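Local coordinates for pantothenate synthetase (Francisella tularensis subsp. tularensis, PDB 5HG0), which probably catalyses the ATP-dependent condensation of pantoate with beta-alanine to pantothenate, by way of a pantoyl-adenylate intermediate, at residues Ala34-His39 with Leu185-Arg190; Asn146-Glu151 with Ile174-Gln179. One frame throughout, in Å; residues are numbered along the deposited sequence.

In the fold
Contacts 1 and 2 border the predicted ATP pocket, here occupied by S-adenosylmethionine, and their centres lie about 13 Å apart. In sequence, contact 2 is nested inside the loop that contact 1 closes. Contact 2 supplies the end of a beta-alpha-beta unit and the loop after it, where Gly150 meets the ribose and Gln179 the adenine; contact 1 brings the HIGH-type turn at His36-His39, with His39 the predicted proton donor, against Leu187-Ser189. The two join where Leu187 N probably hydrogen-bonds to Gln179 O at 3.0 Å, and Gly38 CA packs on Gln179 CG at 3.7 Å. Both hold residues predicted to bind ATP, consistent with the ligand's adenosine part occupying that site.

Contact 1 (Ala34-His39 with Leu185-Arg190); sequences ALHNGH and LPLSSR. With SAM (S-adenosylmethionine), chain D.
His36 and Leu187 run antiparallel past one another, with Leu187 CB set off-centre over the imidazole, 4.2 Å from its centroid. The backbone at Leu187 C and Ser188 N lies over the rim of that same ring face, while His39 ND1 sits over the centre of the opposite one. In the ring plane come adenine N7, water 1 and Gly38 N, whose bond to His36 ND1 is weak. CG of His36 stands between its backbone N and carbonyl carbon (chi1 47°), which helps bring ND1 to Gly38 N at the start of the helix. A second bond, His36 N to His39 ND1 (3.1 Å), lies in the His39 ring plane; the two histidines form a capping box. His39, the predicted proton donor, brings NE2 to 3.3 Å from SAM CE. Ser189 OG meets the edge of the His39 ring and lies 3.1 Å from Ala34 O; water 1 links it to His36 NE2. Leu187 O accepts from SAM N6 at 2.7 Å. The HIGH-type turn opens helix 37-49, with Leu35 packed on helix 77-86, while the partner loop runs from strand 172-176 to helix 196-211, where Leu185 and Pro186 pack against Tyr206.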
# COMPACT_ATOMS: atom_id res chain seq x y z
N ALA B 34 -5.46 24.83 7.26
CA ALA B 34 -5.43 26.17 6.66
C ALA B 34 -6.54 26.30 5.62
O ALA B 34 -6.30 26.48 4.42
CB ALA B 34 -4.05 26.47 6.06
N LEU B 35 -7.77 26.22 6.11
CA LEU B 35 -8.92 26.06 5.22
C LEU B 35 -9.23 27.35 4.48
O LEU B 35 -9.22 28.44 5.05
CB LEU B 35 -10.14 25.61 6.03
CG LEU B 35 -9.95 24.32 6.83
CD1 LEU B 35 -11.24 23.94 7.54
CD2 LEU B 35 -9.47 23.19 5.93
N HIS B 36 -9.51 27.20 3.18
CA HIS B 36 -9.97 28.31 2.36
C HIS B 36 -11.20 27.88 1.56
O HIS B 36 -11.72 26.78 1.77
CB HIS B 36 -8.85 28.79 1.43
CG HIS B 36 -8.14 27.68 0.71
ND1 HIS B 36 -8.72 26.96 -0.31
CD2 HIS B 36 -6.89 27.17 0.87
CE1 HIS B 36 -7.86 26.06 -0.75
NE2 HIS B 36 -6.75 26.17 -0.05
N ASN B 37 -11.68 28.74 0.66
CA ASN B 37 -12.91 28.44 -0.06
C ASN B 37 -12.76 27.25 -1.00
O ASN B 37 -13.78 26.68 -1.41
CB ASN B 37 -13.39 29.66 -0.84
CG ASN B 37 -14.19 30.62 0.03
OD1 ASN B 37 -14.69 30.25 1.09
ND2 ASN B 37 -14.31 31.86 -0.43
N GLY B 38 -11.53 26.87 -1.35
CA GLY B 38 -11.34 25.63 -2.07
C GLY B 38 -11.75 24.42 -1.24
O GLY B 38 -12.50 23.56 -1.70
N HIS B 39 -11.25 24.36 -0.00
CA HIS B 39 -11.66 23.30 0.91
C HIS B 39 -13.16 23.35 1.18
O HIS B 39 -13.85 22.32 1.14
CB HIS B 39 -10.90 23.41 2.24
CG HIS B 39 -9.42 23.32 2.10
ND1 HIS B 39 -8.59 24.40 2.29
CD2 HIS B 39 -8.61 22.27 1.80
CE1 HIS B 39 -7.33 24.02 2.11
NE2 HIS B 39 -7.32 22.74 1.81
N LEU B 185 -5.95 33.06 -10.21
CA LEU B 185 -5.03 32.39 -9.30
C LEU B 185 -5.77 31.37 -8.45
O LEU B 185 -6.74 31.74 -7.77
CB LEU B 185 -4.34 33.42 -8.41
CG LEU B 185 -3.28 32.89 -7.43
CD1 LEU B 185 -2.11 32.29 -8.20
CD2 LEU B 185 -2.80 34.00 -6.50
N PRO B 186 -5.38 30.10 -8.47
CA PRO B 186 -6.06 29.10 -7.64
C PRO B 186 -5.83 29.36 -6.16
O PRO B 186 -4.71 29.68 -5.73
CB PRO B 186 -5.44 27.77 -8.09
CG PRO B 186 -4.13 28.15 -8.70
CD PRO B 186 -4.35 29.49 -9.33
N LEU B 187 -6.90 29.23 -5.38
CA LEU B 187 -6.79 29.33 -3.93
C LEU B 187 -5.88 28.23 -3.40
O LEU B 187 -6.01 27.06 -3.78
CB LEU B 187 -8.17 29.24 -3.28
CG LEU B 187 -9.26 30.16 -3.83
CD1 LEU B 187 -10.56 29.96 -3.07
CD2 LEU B 187 -8.82 31.61 -3.80
N SER B 188 -4.94 28.60 -2.54
CA SER B 188 -3.96 27.66 -2.04
C SER B 188 -3.47 28.12 -0.68
O SER B 188 -3.28 29.32 -0.46
CB SER B 188 -2.78 27.51 -3.01
OG SER B 188 -1.86 26.54 -2.56
N SER B 189 -3.28 27.17 0.24
CA SER B 189 -2.87 27.51 1.59
C SER B 189 -1.51 28.21 1.60
O SER B 189 -1.29 29.15 2.37
CB SER B 189 -2.83 26.26 2.47
OG SER B 189 -4.08 25.60 2.48
N ARG B 190 -0.59 27.76 0.74
CA ARG B 190 0.74 28.36 0.70
C ARG B 190 0.72 29.81 0.24
O ARG B 190 1.68 30.54 0.48
CB ARG B 190 1.66 27.53 -0.20
CG ARG B 190 2.09 26.20 0.40
CD ARG B 190 2.98 25.42 -0.56
NE ARG B 190 3.41 24.15 0.01
CZ ARG B 190 2.75 23.00 -0.12
NH1 ARG B 190 3.21 21.89 0.44
NH2 ARG B 190 1.62 22.96 -0.82
N SAM D . -2.18 16.07 -0.09
CA SAM D . -2.85 16.29 1.19
C SAM D . -3.25 14.97 1.85
O SAM D . -4.38 14.50 1.72
OXT SAM D . -2.44 14.35 2.54
CB SAM D . -4.03 17.25 1.03
CG SAM D . -3.59 18.59 0.47
SD SAM D . -4.88 19.78 -0.01
CE SAM D . -4.59 21.06 1.25
C5' SAM D . -6.46 19.10 0.54
C4' SAM D . -7.52 19.03 -0.56
O4' SAM D . -8.00 20.32 -0.92
C3' SAM D . -6.97 18.39 -1.83
O3' SAM D . -7.86 17.40 -2.27
C2' SAM D . -6.95 19.51 -2.84
O2' SAM D . -7.21 19.04 -4.14
C1' SAM D . -8.05 20.42 -2.34
N9 SAM D . -7.83 21.80 -2.82
C8 SAM D . -6.76 22.60 -2.55
N7 SAM D . -6.93 23.78 -3.19
C5 SAM D . -8.09 23.73 -3.88
C6 SAM D . -8.72 24.66 -4.70
N6 SAM D . -8.17 25.85 -4.92
N1 SAM D . -9.93 24.33 -5.28
C2 SAM D . -10.49 23.09 -5.06
N3 SAM D . -9.85 22.17 -4.24
C4 SAM D . -8.67 22.49 -3.66
O HOH W 1 -4.31 23.98 -0.22

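Contact 2 (Asn146-Glu151 with Ile174-Gln179). With SAM (S-adenosylmethionine), chain D.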
# COMPACT_ATOMS: atom_id res chain seq x y z
N ASN B 146 -17.75 8.05 0.15
CA ASN B 146 -17.42 9.03 -0.87
C ASN B 146 -16.18 9.80 -0.46
O ASN B 146 -16.07 10.25 0.69
CB ASN B 146 -18.59 9.99 -1.09
CG ASN B 146 -19.79 9.32 -1.73
OD1 ASN B 146 -19.67 8.68 -2.77
ND2 ASN B 146 -20.96 9.46 -1.10
N LEU B 147 -15.24 9.95 -1.39
CA LEU B 147 -14.02 10.71 -1.19
C LEU B 147 -14.02 11.90 -2.14
O LEU B 147 -14.23 11.73 -3.35
CB LEU B 147 -12.78 9.84 -1.42
CG LEU B 147 -11.43 10.54 -1.40
CD1 LEU B 147 -11.12 11.09 -0.02
CD2 LEU B 147 -10.32 9.61 -1.88
N TYR B 148 -13.77 13.09 -1.61
CA TYR B 148 -13.85 14.32 -2.38
C TYR B 148 -12.46 14.92 -2.55
O TYR B 148 -11.74 15.12 -1.56
CB TYR B 148 -14.80 15.31 -1.71
CG TYR B 148 -16.22 14.79 -1.66
CD1 TYR B 148 -16.62 13.93 -0.64
CD2 TYR B 148 -17.14 15.11 -2.64
CE1 TYR B 148 -17.91 13.43 -0.59
CE2 TYR B 148 -18.43 14.62 -2.60
CZ TYR B 148 -18.81 13.78 -1.58
OH TYR B 148 -20.09 13.28 -1.54
N LEU B 149 -12.09 15.19 -3.80
CA LEU B 149 -10.76 15.67 -4.15
C LEU B 149 -10.88 16.89 -5.04
O LEU B 149 -11.80 16.99 -5.86
CB LEU B 149 -9.96 14.58 -4.87
CG LEU B 149 -9.74 13.27 -4.10
CD1 LEU B 149 -9.13 12.22 -5.01
CD2 LEU B 149 -8.86 13.50 -2.89
N GLY B 150 -9.94 17.82 -4.88
CA GLY B 150 -9.92 19.01 -5.71
C GLY B 150 -9.15 18.79 -7.00
O GLY B 150 -8.20 18.02 -7.06
N GLU B 151 -9.60 19.49 -8.05
CA GLU B 151 -8.99 19.36 -9.37
C GLU B 151 -7.61 20.00 -9.44
O GLU B 151 -6.85 19.71 -10.37
CB GLU B 151 -9.91 19.97 -10.42
CG GLU B 151 -9.54 19.69 -11.87
CD GLU B 151 -10.41 20.46 -12.85
OE1 GLU B 151 -10.83 19.88 -13.86
OE2 GLU B 151 -10.68 21.65 -12.57
N ILE B 174 -15.12 11.73 -5.92
CA ILE B 174 -15.79 12.88 -6.50
C ILE B 174 -14.76 14.00 -6.63
O ILE B 174 -14.24 14.49 -5.62
CB ILE B 174 -16.99 13.33 -5.66
CG1 ILE B 174 -18.05 12.23 -5.58
CG2 ILE B 174 -17.59 14.62 -6.21
CD1 ILE B 174 -17.91 11.31 -4.37
N VAL B 175 -14.46 14.39 -7.86
CA VAL B 175 -13.49 15.43 -8.14
C VAL B 175 -14.22 16.75 -8.32
O VAL B 175 -15.24 16.82 -9.01
CB VAL B 175 -12.66 15.09 -9.40
CG1 VAL B 175 -11.55 16.11 -9.59
CG2 VAL B 175 -12.11 13.68 -9.29
N CYS B 176 -13.70 17.80 -7.68
CA CYS B 176 -14.36 19.10 -7.68
C CYS B 176 -13.50 20.13 -8.42
O CYS B 176 -12.27 20.08 -8.37
CB CYS B 176 -14.63 19.57 -6.25
SG CYS B 176 -15.58 18.40 -5.25
N PRO B 177 -14.14 21.09 -9.10
CA PRO B 177 -13.37 22.08 -9.86
C PRO B 177 -12.54 22.97 -8.95
O PRO B 177 -12.87 23.20 -7.79
CB PRO B 177 -14.46 22.89 -10.58
CG PRO B 177 -15.69 22.68 -9.77
CD PRO B 177 -15.59 21.28 -9.25
N THR B 178 -11.44 23.48 -9.51
CA THR B 178 -10.54 24.34 -8.77
C THR B 178 -11.20 25.69 -8.50
O THR B 178 -11.76 26.31 -9.41
CB THR B 178 -9.23 24.54 -9.54
OG1 THR B 178 -8.69 23.26 -9.90
CG2 THR B 178 -8.22 25.31 -8.71
N GLN B 179 -11.13 26.14 -7.25
CA GLN B 179 -11.62 27.45 -6.87
C GLN B 179 -10.52 28.48 -7.11
O GLN B 179 -9.36 28.26 -6.75
CB GLN B 179 -12.05 27.46 -5.40
CG GLN B 179 -13.27 26.60 -5.11
CD GLN B 179 -14.48 27.04 -5.91
OE1 GLN B 179 -14.90 28.19 -5.85
NE2 GLN B 179 -15.06 26.11 -6.66
N SAM D . -2.18 16.07 -0.09
CA SAM D . -2.85 16.29 1.19
C SAM D . -3.25 14.97 1.85
O SAM D . -4.38 14.50 1.72
OXT SAM D . -2.44 14.35 2.54
CB SAM D . -4.03 17.25 1.03
CG SAM D . -3.59 18.59 0.47
SD SAM D . -4.88 19.78 -0.01
CE SAM D . -4.59 21.06 1.25
C5' SAM D . -6.46 19.10 0.54
C4' SAM D . -7.52 19.03 -0.56
O4' SAM D . -8.00 20.32 -0.92
C3' SAM D . -6.97 18.39 -1.83
O3' SAM D . -7.86 17.40 -2.27
C2' SAM D . -6.95 19.51 -2.84
O2' SAM D . -7.21 19.04 -4.14
C1' SAM D . -8.05 20.42 -2.34
N9 SAM D . -7.83 21.80 -2.82
C8 SAM D . -6.76 22.60 -2.55
N7 SAM D . -6.93 23.78 -3.19
C5 SAM D . -8.09 23.73 -3.88
C6 SAM D . -8.72 24.66 -4.70
N6 SAM D . -8.17 25.85 -4.92
N1 SAM D . -9.93 24.33 -5.28
C2 SAM D . -10.49 23.09 -5.06
N3 SAM D . -9.85 22.17 -4.24
C4 SAM D . -8.67 22.49 -3.66
O HOH W 2 -7.58 22.82 -12.07
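The Tyr148 ring carries Ile174 CD1 over one face, 4.1 Å from the centroid and displaced toward the rim, while Cys176 SG lies at its edge. The Tyr148 and Ile174 side chains run alongside each other in the same direction, so that Ile174 CB and CG2 also follow the ring atoms CD2 and CE2, with CB 3.5 Å from CD2. Chi1 of -62° sets Ile174 CG1 beside the backbone N, and a chi2 of 93°, off a staggered value, turns CD1 over the rim of the ring, within 3.5 Å of Asn146 OD1. Beyond the ring, Tyr148 OH is hydrogen-bonded to Glu49 and Asn50, and Asn50 also accepts from Asn146 ND2; helix 37-49 covers this side through Lys45 and Ala46. Leu149 and Val175 project from the other side of the sheet onto Val157 of helix 154-166.

The backbones pair in parallel register. Ile174 N gives a nearly straight bond to Leu147 O (2.7 Å), Leu149 N bonds to Ile174 O, and Cys176 N to Leu149 O. One residue beyond strand 146-150, Glu151 N still donates to Cys176 O at 2.8 Å, though this bond is more bent (135° at the hydrogen). There the Glu151 and Thr178 side chains lie roughly perpendicular, CB of Glu151 being 3.5 Å from Thr178 OG1.

Gly150 N makes weak bonds to both ribose hydroxyls, O2' and O3'. Gln179 N donates to adenine N1 at 2.9 Å and Gln179 O accepts from SAM N6, so the backbone of one residue reads the adenine edge. Strand 146-150, helix 154-166 and strand 172-176 form a beta-alpha-beta crossover, and an adenosine group held at the carboxyl ends of its parallel strands is characteristic of the Rossmann-like fold of the HUP superfamily.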